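Local coordinates for protein glutathione S-transferase (Pseudomonas fluorescens, PDB 3M3M) that binds glutathione and probably works as a glutathione transferase, joining the thiol of glutathione to electrophilic substrates, at residues Tyr10-Cys15 against Tyr165-Val170; Trp67-Ile72 against Phe99-His104; Gln95-Glu100 against Asp161-Ala166. All blocks are in the same frame, centred on the assembly; numbering follows the deposited sequence.

Contact 1 of 3, residues Tyr10-Cys15 against Tyr165-Val170; sequences YRSGNC and YAYTHV. With GSH (glutathione), chain B.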
loop_
_atom_site.group_PDB
_atom_site.type_symbol
_atom_site.label_atom_id
_atom_site.label_comp_id
_atom_site.label_asym_id
_atom_site.label_seq_id
_atom_site.Cartn_x
_atom_site.Cartn_y
_atom_site.Cartn_z
ATOM N N TYR A 10 -0.440 5.830 -10.363
ATOM C CA TYR A 10 -1.078 6.355 -9.148
ATOM C C TYR A 10 -2.277 5.581 -8.675
ATOM O O TYR A 10 -2.566 5.617 -7.450
ATOM C CB TYR A 10 -1.522 7.833 -9.346
ATOM C CG TYR A 10 -0.390 8.796 -9.467
ATOM C CD1 TYR A 10 0.497 8.988 -8.406
ATOM C CD2 TYR A 10 -0.174 9.513 -10.680
ATOM C CE1 TYR A 10 1.557 9.935 -8.512
ATOM C CE2 TYR A 10 0.893 10.452 -10.802
ATOM C CZ TYR A 10 1.744 10.625 -9.719
ATOM O OH TYR A 10 2.770 11.581 -9.805
ATOM N N ARG A 11 -3.009 4.885 -9.575
ATOM C CA ARG A 11 -4.150 4.064 -9.159
ATOM C C ARG A 11 -3.795 2.768 -8.459
ATOM O O ARG A 11 -4.653 2.115 -7.884
ATOM C CB ARG A 11 -5.085 3.748 -10.342
ATOM C CG ARG A 11 -5.799 5.066 -10.572
ATOM C CD ARG A 11 -6.946 4.857 -11.446
ATOM N NE ARG A 11 -7.822 6.048 -11.572
ATOM C CZ ARG A 11 -7.541 7.163 -12.300
ATOM N NH1 ARG A 11 -6.381 7.370 -12.917
ATOM N NH2 ARG A 11 -8.433 8.123 -12.357
ATOM N N SER A 12 -2.534 2.408 -8.515
ATOM C CA SER A 12 -2.106 1.183 -7.830
ATOM C C SER A 12 -1.849 1.487 -6.351
ATOM O O SER A 12 -1.082 2.420 -6.075
ATOM C CB SER A 12 -0.770 0.743 -8.443
ATOM O OG SER A 12 -0.017 -0.129 -7.526
ATOM N N GLY A 13 -2.495 0.752 -5.448
ATOM C CA GLY A 13 -2.317 0.942 -4.037
ATOM C C GLY A 13 -0.847 0.777 -3.677
ATOM O O GLY A 13 -0.336 1.522 -2.830
ATOM N N ASN A 14 -0.160 -0.216 -4.270
ATOM C CA ASN A 14 1.264 -0.410 -3.947
ATOM C C ASN A 14 2.122 0.807 -4.306
ATOM O O ASN A 14 3.055 1.165 -3.587
ATOM C CB ASN A 14 1.803 -1.673 -4.625
ATOM C CG ASN A 14 1.120 -2.913 -4.057
ATOM O OD1 ASN A 14 0.547 -3.736 -4.835
ATOM N ND2 ASN A 14 1.178 -3.058 -2.725
ATOM N N CYS A 15 1.758 1.499 -5.392
ATOM C CA CYS A 15 2.471 2.720 -5.786
ATOM C C CYS A 15 2.041 3.943 -4.952
ATOM O O CYS A 15 2.889 4.827 -4.652
ATOM C CB CYS A 15 2.161 2.999 -7.283
ATOM S SG CYS A 15 2.850 1.703 -8.365
ATOM N N TYR A 165 -3.008 1.356 4.761
ATOM C CA TYR A 165 -3.977 2.371 4.375
ATOM C C TYR A 165 -4.164 2.369 2.878
ATOM O O TYR A 165 -5.282 2.636 2.410
ATOM C CB TYR A 165 -3.441 3.735 4.799
ATOM C CG TYR A 165 -4.365 4.884 4.445
ATOM C CD1 TYR A 165 -5.509 5.185 5.284
ATOM C CD2 TYR A 165 -4.135 5.627 3.294
ATOM C CE1 TYR A 165 -6.375 6.215 4.929
ATOM C CE2 TYR A 165 -5.058 6.664 2.925
ATOM C CZ TYR A 165 -6.139 6.898 3.734
ATOM O OH TYR A 165 -7.023 7.930 3.345
ATOM N N ALA A 166 -3.081 2.056 2.139
ATOM C CA ALA A 166 -3.117 2.273 0.685
ATOM C C ALA A 166 -4.296 1.548 0.028
ATOM O O ALA A 166 -5.021 2.193 -0.749
ATOM C CB ALA A 166 -1.748 1.854 0.013
ATOM N N TYR A 167 -4.500 0.246 0.279
ATOM C CA TYR A 167 -5.650 -0.359 -0.286
ATOM C C TYR A 167 -6.857 -0.305 0.678
ATOM O O TYR A 167 -7.988 -0.386 0.188
ATOM C CB TYR A 167 -5.366 -1.860 -0.594
ATOM C CG TYR A 167 -4.589 -1.951 -1.920
ATOM C CD1 TYR A 167 -5.266 -1.757 -3.148
ATOM C CD2 TYR A 167 -3.254 -2.323 -1.895
ATOM C CE1 TYR A 167 -4.525 -1.868 -4.392
ATOM C CE2 TYR A 167 -2.531 -2.491 -3.111
ATOM C CZ TYR A 167 -3.177 -2.278 -4.331
ATOM O OH TYR A 167 -2.398 -2.373 -5.544
ATOM N N THR A 168 -6.609 -0.296 1.972
ATOM C CA THR A 168 -7.846 -0.323 2.813
ATOM C C THR A 168 -8.733 0.921 2.523
ATOM O O THR A 168 -9.946 0.793 2.506
ATOM C CB THR A 168 -7.516 -0.396 4.293
ATOM O OG1 THR A 168 -6.713 -1.571 4.559
ATOM C CG2 THR A 168 -8.827 -0.531 5.152
ATOM N N HIS A 169 -8.132 2.072 2.347
ATOM C CA HIS A 169 -8.924 3.290 2.121
ATOM C C HIS A 169 -9.807 3.231 0.856
ATOM O O HIS A 169 -10.763 4.040 0.794
ATOM C CB HIS A 169 -8.030 4.563 2.187
ATOM C CG HIS A 169 -7.554 5.043 0.859
ATOM N ND1 HIS A 169 -6.594 4.397 0.120
ATOM C CD2 HIS A 169 -7.888 6.160 0.150
ATOM C CE1 HIS A 169 -6.337 5.080 -0.985
ATOM N NE2 HIS A 169 -7.143 6.142 -1.011
ATOM N N VAL A 170 -9.491 2.338 -0.123
ATOM C CA VAL A 170 -10.300 2.149 -1.335
ATOM C C VAL A 170 -10.962 0.742 -1.346
ATOM O O VAL A 170 -11.395 0.223 -2.379
ATOM C CB VAL A 170 -9.487 2.424 -2.644
ATOM C CG1 VAL A 170 -9.254 3.970 -2.753
ATOM C CG2 VAL A 170 -8.150 1.692 -2.653
HETATM N N1 GSH B . 4.676 -7.319 -3.749
HETATM C CA1 GSH B . 4.721 -6.164 -4.731
HETATM C C1 GSH B . 4.819 -4.810 -4.022
HETATM O O11 GSH B . 5.484 -3.900 -4.597
HETATM O O12 GSH B . 4.190 -4.653 -2.940
HETATM C CB1 GSH B . 3.401 -6.279 -5.561
HETATM C CG1 GSH B . 3.416 -5.140 -6.532
HETATM C CD1 GSH B . 2.353 -5.350 -7.631
HETATM O OE1 GSH B . 1.519 -6.464 -7.616
HETATM N N2 GSH B . 2.208 -4.444 -8.643
HETATM C CA2 GSH B . 1.187 -4.645 -9.669
HETATM C C2 GSH B . 1.900 -4.910 -10.923
HETATM O O2 GSH B . 3.008 -4.217 -11.161
HETATM C CB2 GSH B . 0.383 -3.320 -9.756
HETATM S SG2 GSH B . -0.524 -2.981 -8.139
HETATM N N3 GSH B . 1.454 -5.826 -11.767
HETATM C CA3 GSH B . 2.167 -5.980 -13.047
HETATM C C3 GSH B . 2.303 -7.428 -13.483
HETATM O O31 GSH B . 2.530 -7.711 -14.699
HETATM O O32 GSH B . 2.232 -8.325 -12.626
#
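Gly-13 lies against one face of the Tyr-167 ring. Its CA sits 3.5 Å from the ring centroid and 20° off the ring normal, a CH-pi contact over the face, offset toward the rim. Tyr-167 CG is anti to its carbonyl carbon (chi1 -80°), which turns the ring across Gly-13. Asn-14 N gives a weak hydrogen bond to Tyr-167 OH at 3.4 Å, and Gly-13 N stands 3.1 Å from the same oxygen. The phenol oxygen also comes within 3.3 Å of GSH SG2, the thiol sulfur of glutathione. The contact joins the thioredoxin-like N-terminal domain of a glutathione transferase to its helical C-terminal domain, with the sulfur of the ligand at the seam. A leucine in place of Tyr-167 would probably leave Asn-14 N without this acceptor and the thiol without its neighbouring hydroxyl. Beside this, Ala-166 CB packs against Gly-13 O at 3.2 Å. Ser-12 is the N-cap of helix 13-24, though the place of OG, and so its capping bond from Cys-15 N, is doubtful. Farther out, His-169 ND1 donates to Ala-166 O at 2.8 Å, from above the carbonyl plane. Ala-109 and Glu-105 of helix 87-117 also touch Tyr-167.

Contact 2 of 3, residues Trp67-Ile72 against Phe99-His104; sequences WESNAI and FEQYSH. With NA (sodium ion), chain C; GSH (glutathione), chain B.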
loop_
_atom_site.group_PDB
_atom_site.type_symbol
_atom_site.label_atom_id
_atom_site.label_comp_id
_atom_site.label_asym_id
_atom_site.label_seq_id
_atom_site.Cartn_x
_atom_site.Cartn_y
_atom_site.Cartn_z
ATOM N N TRP A 67 12.915 -2.447 -5.483
ATOM C CA TRP A 67 11.542 -2.781 -5.731
ATOM C C TRP A 67 10.969 -3.490 -4.466
ATOM O O TRP A 67 11.714 -3.654 -3.479
ATOM C CB TRP A 67 11.409 -3.629 -7.034
ATOM C CG TRP A 67 12.454 -4.705 -7.240
ATOM C CD1 TRP A 67 13.689 -4.587 -7.892
ATOM C CD2 TRP A 67 12.301 -6.109 -6.959
ATOM N NE1 TRP A 67 14.318 -5.831 -7.947
ATOM C CE2 TRP A 67 13.495 -6.755 -7.376
ATOM C CE3 TRP A 67 11.251 -6.885 -6.419
ATOM C CZ2 TRP A 67 13.670 -8.133 -7.259
ATOM C CZ3 TRP A 67 11.445 -8.271 -6.253
ATOM C CH2 TRP A 67 12.665 -8.856 -6.630
ATOM N N GLU A 68 9.681 -3.832 -4.545
ATOM C CA GLU A 68 8.780 -4.158 -3.455
ATOM C C GLU A 68 8.409 -2.873 -2.691
ATOM O O GLU A 68 9.170 -2.338 -2.053
ATOM C CB GLU A 68 9.350 -5.220 -2.541
ATOM C CG GLU A 68 9.391 -6.598 -3.183
ATOM C CD GLU A 68 8.038 -7.163 -3.519
ATOM O OE1 GLU A 68 7.138 -7.005 -2.743
ATOM O OE2 GLU A 68 7.992 -7.822 -4.507
ATOM N N SER A 69 7.156 -2.491 -2.808
ATOM C CA SER A 69 6.664 -1.277 -2.175
ATOM C C SER A 69 6.982 -1.265 -0.706
ATOM O O SER A 69 7.386 -0.219 -0.202
ATOM C CB SER A 69 5.110 -1.145 -2.354
ATOM O OG SER A 69 4.394 -2.220 -1.752
ATOM N N ASN A 70 6.816 -2.387 -0.019
ATOM C CA ASN A 70 7.068 -2.330 1.438
ATOM C C ASN A 70 8.572 -2.215 1.779
ATOM O O ASN A 70 8.911 -1.651 2.827
ATOM C CB ASN A 70 6.448 -3.504 2.171
ATOM C CG ASN A 70 4.926 -3.408 2.255
ATOM O OD1 ASN A 70 4.319 -2.417 1.877
ATOM N ND2 ASN A 70 4.299 -4.493 2.691
ATOM N N ALA A 71 9.449 -2.704 0.862
ATOM C CA ALA A 71 10.925 -2.531 1.120
ATOM C C ALA A 71 11.296 -1.085 0.810
ATOM O O ALA A 71 12.029 -0.474 1.562
ATOM C CB ALA A 71 11.736 -3.479 0.202
ATOM N N ILE A 72 10.657 -0.547 -0.206
ATOM C CA ILE A 72 10.876 0.903 -0.499
ATOM C C ILE A 72 10.423 1.785 0.672
ATOM O O ILE A 72 11.151 2.726 1.061
ATOM C CB ILE A 72 10.175 1.309 -1.842
ATOM C CG1 ILE A 72 10.808 0.541 -3.035
ATOM C CG2 ILE A 72 10.295 2.893 -1.996
ATOM C CD1 ILE A 72 9.801 0.548 -4.242
ATOM N N PHE A 99 2.115 -9.183 6.953
ATOM C CA PHE A 99 0.689 -9.500 6.996
ATOM C C PHE A 99 -0.051 -8.817 5.855
ATOM O O PHE A 99 -0.908 -9.405 5.194
ATOM C CB PHE A 99 0.105 -8.985 8.349
ATOM C CG PHE A 99 -1.429 -8.804 8.381
ATOM C CD1 PHE A 99 -2.298 -9.837 8.764
ATOM C CD2 PHE A 99 -1.982 -7.490 8.069
ATOM C CE1 PHE A 99 -3.747 -9.614 8.784
ATOM C CE2 PHE A 99 -3.370 -7.282 8.167
ATOM C CZ PHE A 99 -4.223 -8.293 8.506
ATOM N N GLU A 100 0.344 -7.571 5.569
ATOM C CA GLU A 100 -0.362 -6.867 4.448
ATOM C C GLU A 100 -0.121 -7.545 3.061
ATOM O O GLU A 100 -1.123 -7.751 2.258
ATOM C CB GLU A 100 0.102 -5.399 4.357
ATOM C CG GLU A 100 -0.591 -4.632 3.207
ATOM C CD GLU A 100 0.275 -4.514 1.925
ATOM O OE1 GLU A 100 1.501 -4.656 1.992
ATOM O OE2 GLU A 100 -0.268 -4.144 0.881
ATOM N N GLN A 101 1.115 -8.015 2.828
ATOM C CA GLN A 101 1.443 -8.645 1.558
ATOM C C GLN A 101 0.820 -10.101 1.466
ATOM O O GLN A 101 0.474 -10.528 0.353
ATOM C CB GLN A 101 2.991 -8.701 1.409
ATOM C CG GLN A 101 3.560 -7.309 1.079
ATOM C CD GLN A 101 3.171 -6.855 -0.350
ATOM O OE1 GLN A 101 2.509 -5.751 -0.562
ATOM N NE2 GLN A 101 3.551 -7.632 -1.329
ATOM N N TYR A 102 0.620 -10.784 2.618
ATOM C CA TYR A 102 0.252 -12.220 2.566
ATOM C C TYR A 102 -1.273 -12.404 2.767
ATOM O O TYR A 102 -1.942 -13.191 2.074
ATOM C CB TYR A 102 1.033 -13.009 3.651
ATOM C CG TYR A 102 0.868 -14.488 3.375
ATOM C CD1 TYR A 102 1.713 -15.097 2.456
ATOM C CD2 TYR A 102 -0.173 -15.232 3.965
ATOM C CE1 TYR A 102 1.576 -16.451 2.087
ATOM C CE2 TYR A 102 -0.304 -16.611 3.616
ATOM C CZ TYR A 102 0.599 -17.181 2.691
ATOM O OH TYR A 102 0.437 -18.521 2.298
ATOM N N SER A 103 -1.832 -11.620 3.682
ATOM C CA SER A 103 -3.189 -11.831 4.190
ATOM C C SER A 103 -4.206 -10.792 3.762
ATOM O O SER A 103 -5.367 -10.973 4.039
ATOM C CB SER A 103 -3.137 -11.877 5.751
ATOM O OG SER A 103 -2.466 -13.118 6.142
ATOM N N HIS A 104 -3.800 -9.673 3.185
ATOM C CA HIS A 104 -4.667 -8.515 2.950
ATOM C C HIS A 104 -4.643 -8.103 1.452
ATOM O O HIS A 104 -5.612 -8.258 0.767
ATOM C CB HIS A 104 -4.163 -7.381 3.845
ATOM C CG HIS A 104 -4.915 -6.096 3.761
ATOM N ND1 HIS A 104 -4.598 -5.111 2.856
ATOM C CD2 HIS A 104 -5.912 -5.605 4.518
ATOM C CE1 HIS A 104 -5.394 -4.083 3.039
ATOM N NE2 HIS A 104 -6.213 -4.363 4.027
HETATM NA NA NA C . 6.060 -5.113 -0.852
HETATM N N1 GSH B . 4.676 -7.319 -3.749
HETATM C CA1 GSH B . 4.721 -6.164 -4.731
HETATM C C1 GSH B . 4.819 -4.810 -4.022
HETATM O O11 GSH B . 5.484 -3.900 -4.597
HETATM O O12 GSH B . 4.190 -4.653 -2.940
HETATM C CB1 GSH B . 3.401 -6.279 -5.561
HETATM C CG1 GSH B . 3.416 -5.140 -6.532
HETATM C CD1 GSH B . 2.353 -5.350 -7.631
HETATM O OE1 GSH B . 1.519 -6.464 -7.616
HETATM N N2 GSH B . 2.208 -4.444 -8.643
HETATM C CA2 GSH B . 1.187 -4.645 -9.669
HETATM C C2 GSH B . 1.900 -4.910 -10.923
HETATM O O2 GSH B . 3.008 -4.217 -11.161
HETATM C CB2 GSH B . 0.383 -3.320 -9.756
HETATM S SG2 GSH B . -0.524 -2.981 -8.139
HETATM N N3 GSH B . 1.454 -5.826 -11.767
HETATM C CA3 GSH B . 2.167 -5.980 -13.047
HETATM C C3 GSH B . 2.303 -7.428 -13.483
HETATM O O31 GSH B . 2.530 -7.711 -14.699
HETATM O O32 GSH B . 2.232 -8.325 -12.626
#
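Glu-68 reaches toward Gln-101 around a sodium ion and the gamma-glutamyl end of glutathione. It is the N-cap of helix 69-77. Its chain bends at chi2 (-64°), which brings OE1 to within 2.9 Å of the sodium ion. Glu-68 OE1 also accepts from the ligand amine, GSH N1, at 2.7 Å. One oxygen thus meets the sodium ion and a probably protonated amine. Ser-69 grips the ligand carboxylate twice. Its backbone N donates to GSH O11 at 2.8 Å in a nearly straight bond (169°), while Ser-69 OG donates to GSH O12 at 2.7 Å. GSH O12 also binds the sodium ion, at 2.8 Å. Asn-70 carries the direct link between the segments. Its ND2 donates to Glu-100 OE1 at 2.9 Å, nearly along the C-O axis of that oxygen, with the amide and carboxylate planes 56° apart. Asn-70 ND2 also lies 3.3 Å from Gln-101 CG. Lys-17 forms a salt bridge with Glu-100 OE2, so the buried carboxylate is probably charged. Lys-17 NZ also hydrogen-bonds to Asn-70 OD1 and Ser-69 OG. An acidic residue followed by serine at a helix start is typical of how the thioredoxin-like domain of glutathione transferases holds the gamma-glutamyl end.

Contact 3 of 3, residues Gln95-Glu100 against Asp161-Ala166; sequences QWQFFE and DIALYA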
loop_
_atom_site.group_PDB
_atom_site.type_symbol
_atom_site.label_atom_id
_atom_site.label_comp_id
_atom_site.label_asym_id
_atom_site.label_seq_id
_atom_site.Cartn_x
_atom_site.Cartn_y
_atom_site.Cartn_z
ATOM N N GLN A 95 5.886 -6.891 10.987
ATOM C CA GLN A 95 4.817 -7.903 11.086
ATOM C C GLN A 95 3.605 -7.412 10.296
ATOM O O GLN A 95 3.053 -8.161 9.534
ATOM C CB GLN A 95 4.480 -8.058 12.592
ATOM C CG GLN A 95 3.264 -8.857 12.870
ATOM C CD GLN A 95 2.911 -8.688 14.340
ATOM O OE1 GLN A 95 3.491 -9.332 15.228
ATOM N NE2 GLN A 95 1.954 -7.763 14.610
ATOM N N TRP A 96 3.140 -6.182 10.560
ATOM C CA TRP A 96 1.987 -5.699 9.853
ATOM C C TRP A 96 2.256 -5.599 8.315
ATOM O O TRP A 96 1.335 -5.794 7.543
ATOM C CB TRP A 96 1.542 -4.317 10.438
ATOM C CG TRP A 96 0.879 -4.506 11.734
ATOM C CD1 TRP A 96 1.449 -4.252 12.957
ATOM C CD2 TRP A 96 -0.363 -5.160 11.979
ATOM N NE1 TRP A 96 0.619 -4.667 13.985
ATOM C CE2 TRP A 96 -0.532 -5.185 13.414
ATOM C CE3 TRP A 96 -1.404 -5.649 11.141
ATOM C CZ2 TRP A 96 -1.653 -5.749 14.024
ATOM C CZ3 TRP A 96 -2.538 -6.228 11.781
ATOM C CH2 TRP A 96 -2.642 -6.238 13.211
ATOM N N GLN A 97 3.466 -5.242 7.935
ATOM C CA GLN A 97 3.777 -5.210 6.490
ATOM C C GLN A 97 3.777 -6.617 5.823
ATOM O O GLN A 97 3.287 -6.694 4.690
ATOM C CB GLN A 97 5.089 -4.514 6.237
ATOM C CG GLN A 97 5.073 -2.962 6.637
ATOM C CD GLN A 97 6.317 -2.316 6.180
ATOM O OE1 GLN A 97 7.414 -2.821 6.463
ATOM N NE2 GLN A 97 6.175 -1.206 5.438
ATOM N N PHE A 98 4.349 -7.664 6.434
ATOM C CA PHE A 98 4.277 -8.986 5.813
ATOM C C PHE A 98 2.829 -9.435 5.835
ATOM O O PHE A 98 2.372 -10.075 4.885
ATOM C CB PHE A 98 5.238 -9.916 6.581
ATOM C CG PHE A 98 6.668 -9.618 6.267
ATOM C CD1 PHE A 98 7.116 -9.838 4.970
ATOM C CD2 PHE A 98 7.563 -9.142 7.243
ATOM C CE1 PHE A 98 8.459 -9.560 4.623
ATOM C CE2 PHE A 98 8.870 -8.856 6.948
ATOM C CZ PHE A 98 9.328 -9.060 5.610
ATOM N N PHE A 99 2.115 -9.183 6.953
ATOM C CA PHE A 99 0.689 -9.500 6.996
ATOM C C PHE A 99 -0.051 -8.817 5.855
ATOM O O PHE A 99 -0.908 -9.405 5.194
ATOM C CB PHE A 99 0.105 -8.985 8.349
ATOM C CG PHE A 99 -1.429 -8.804 8.381
ATOM C CD1 PHE A 99 -2.298 -9.837 8.764
ATOM C CD2 PHE A 99 -1.982 -7.490 8.069
ATOM C CE1 PHE A 99 -3.747 -9.614 8.784
ATOM C CE2 PHE A 99 -3.370 -7.282 8.167
ATOM C CZ PHE A 99 -4.223 -8.293 8.506
ATOM N N GLU A 100 0.344 -7.571 5.569
ATOM C CA GLU A 100 -0.362 -6.867 4.448
ATOM C C GLU A 100 -0.121 -7.545 3.061
ATOM O O GLU A 100 -1.123 -7.751 2.258
ATOM C CB GLU A 100 0.102 -5.399 4.357
ATOM C CG GLU A 100 -0.591 -4.632 3.207
ATOM C CD GLU A 100 0.275 -4.514 1.925
ATOM O OE1 GLU A 100 1.501 -4.656 1.992
ATOM O OE2 GLU A 100 -0.268 -4.144 0.881
ATOM N N ASP A 161 1.100 1.453 9.025
ATOM C CA ASP A 161 -0.206 2.103 8.687
ATOM C C ASP A 161 -0.216 2.493 7.225
ATOM O O ASP A 161 -1.223 2.347 6.582
ATOM C CB ASP A 161 -0.334 3.373 9.574
ATOM C CG ASP A 161 -0.275 3.027 11.084
ATOM O OD1 ASP A 161 -1.171 2.346 11.614
ATOM O OD2 ASP A 161 0.706 3.428 11.713
ATOM N N ILE A 162 0.874 3.106 6.743
ATOM C CA ILE A 162 0.952 3.534 5.336
ATOM C C ILE A 162 0.718 2.270 4.433
ATOM O O ILE A 162 -0.124 2.295 3.472
ATOM C CB ILE A 162 2.256 4.150 5.018
ATOM C CG1 ILE A 162 2.390 5.529 5.778
ATOM C CG2 ILE A 162 2.377 4.359 3.462
ATOM C CD1 ILE A 162 3.805 6.070 5.778
ATOM N N ALA A 163 1.409 1.188 4.740
ATOM C CA ALA A 163 1.253 -0.054 3.922
ATOM C C ALA A 163 -0.223 -0.508 3.869
ATOM O O ALA A 163 -0.749 -0.956 2.811
ATOM C CB ALA A 163 2.183 -1.145 4.515
ATOM N N LEU A 164 -0.902 -0.530 5.034
ATOM C CA LEU A 164 -2.302 -1.013 5.086
ATOM C C LEU A 164 -3.337 0.050 4.654
ATOM O O LEU A 164 -4.444 -0.331 4.193
ATOM C CB LEU A 164 -2.632 -1.599 6.472
ATOM C CG LEU A 164 -1.969 -3.018 6.565
ATOM C CD1 LEU A 164 -1.668 -3.446 7.888
ATOM C CD2 LEU A 164 -2.839 -4.039 5.882
ATOM N N TYR A 165 -3.008 1.356 4.761
ATOM C CA TYR A 165 -3.977 2.371 4.375
ATOM C C TYR A 165 -4.164 2.369 2.878
ATOM O O TYR A 165 -5.282 2.636 2.410
ATOM C CB TYR A 165 -3.441 3.735 4.799
ATOM C CG TYR A 165 -4.365 4.884 4.445
ATOM C CD1 TYR A 165 -5.509 5.185 5.284
ATOM C CD2 TYR A 165 -4.135 5.627 3.294
ATOM C CE1 TYR A 165 -6.375 6.215 4.929
ATOM C CE2 TYR A 165 -5.058 6.664 2.925
ATOM C CZ TYR A 165 -6.139 6.898 3.734
ATOM O OH TYR A 165 -7.023 7.930 3.345
ATOM N N ALA A 166 -3.081 2.056 2.139
ATOM C CA ALA A 166 -3.117 2.273 0.685
ATOM C C ALA A 166 -4.296 1.548 0.028
ATOM O O ALA A 166 -5.021 2.193 -0.749
ATOM C CB ALA A 166 -1.748 1.854 0.013
#
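Two helices of the all-helical C-terminal domain of glutathione transferases pack here, and Leu-164 is the main side chain between them. Helix segments 95-100 and 161-166 run nearly parallel, with axes 9.1 Å apart and a 24° angle between them. Leu-164 spreads its two methyls over Trp-96, Phe-99 and Glu-100. CD1 meets Trp-96 CE3 at 3.9 Å, the two side chains roughly perpendicular. CD2 touches the edge of the Phe-99 ring, near its plane, at CE2 (4.0 Å). The leucine CG is anti to its own carbonyl carbon (chi1 -76°), which turns the branch toward segment 95-100, and chi2 (154°) sets the methyls. Val-141 of helix 125-146 touches both aromatic rings. Farther along the interface, Ala-163 CB rests on Gln-97 CG at 4.0 Å. The extended Gln-97 chain carries its amide on past this methyl, and Gln-97 OE1 accepts from Asn-74. The aliphatic part of Glu-100 adds its own surface, although its carboxylate turns to Lys-17. The Glu-100 and Leu-164 chains run alongside one another, head to tail, and Glu-100 CG also lies 3.7 Å from Ala-163 O. The tightest approach is between Glu-100 CG and Leu-164 CD2, 3.5 Å.

Contacts 1 and 2 meet different parts of one glutathione: the cysteinyl thiol at contact 1, the gamma-glutamyl end at contact 2. Their centres are about 12 Å apart. Both join the N-terminal domain to the C-terminal one, and they meet where Asn-14 O lies 3.3 Å from Ser-69 CB. Contact 3 lies wholly within the C-terminal domain. It pairs helix 87-117, used by contact 2, with helix 159-168, used by contact 1. Its centre is about 7 Å from that of contact 2, and Asn-70 OD1 reaches within 3.6 Å of Ala-163 CB. Glu-100 serves contacts 2 and 3, with its side chain about 6 Å from glutathione, nearest atoms.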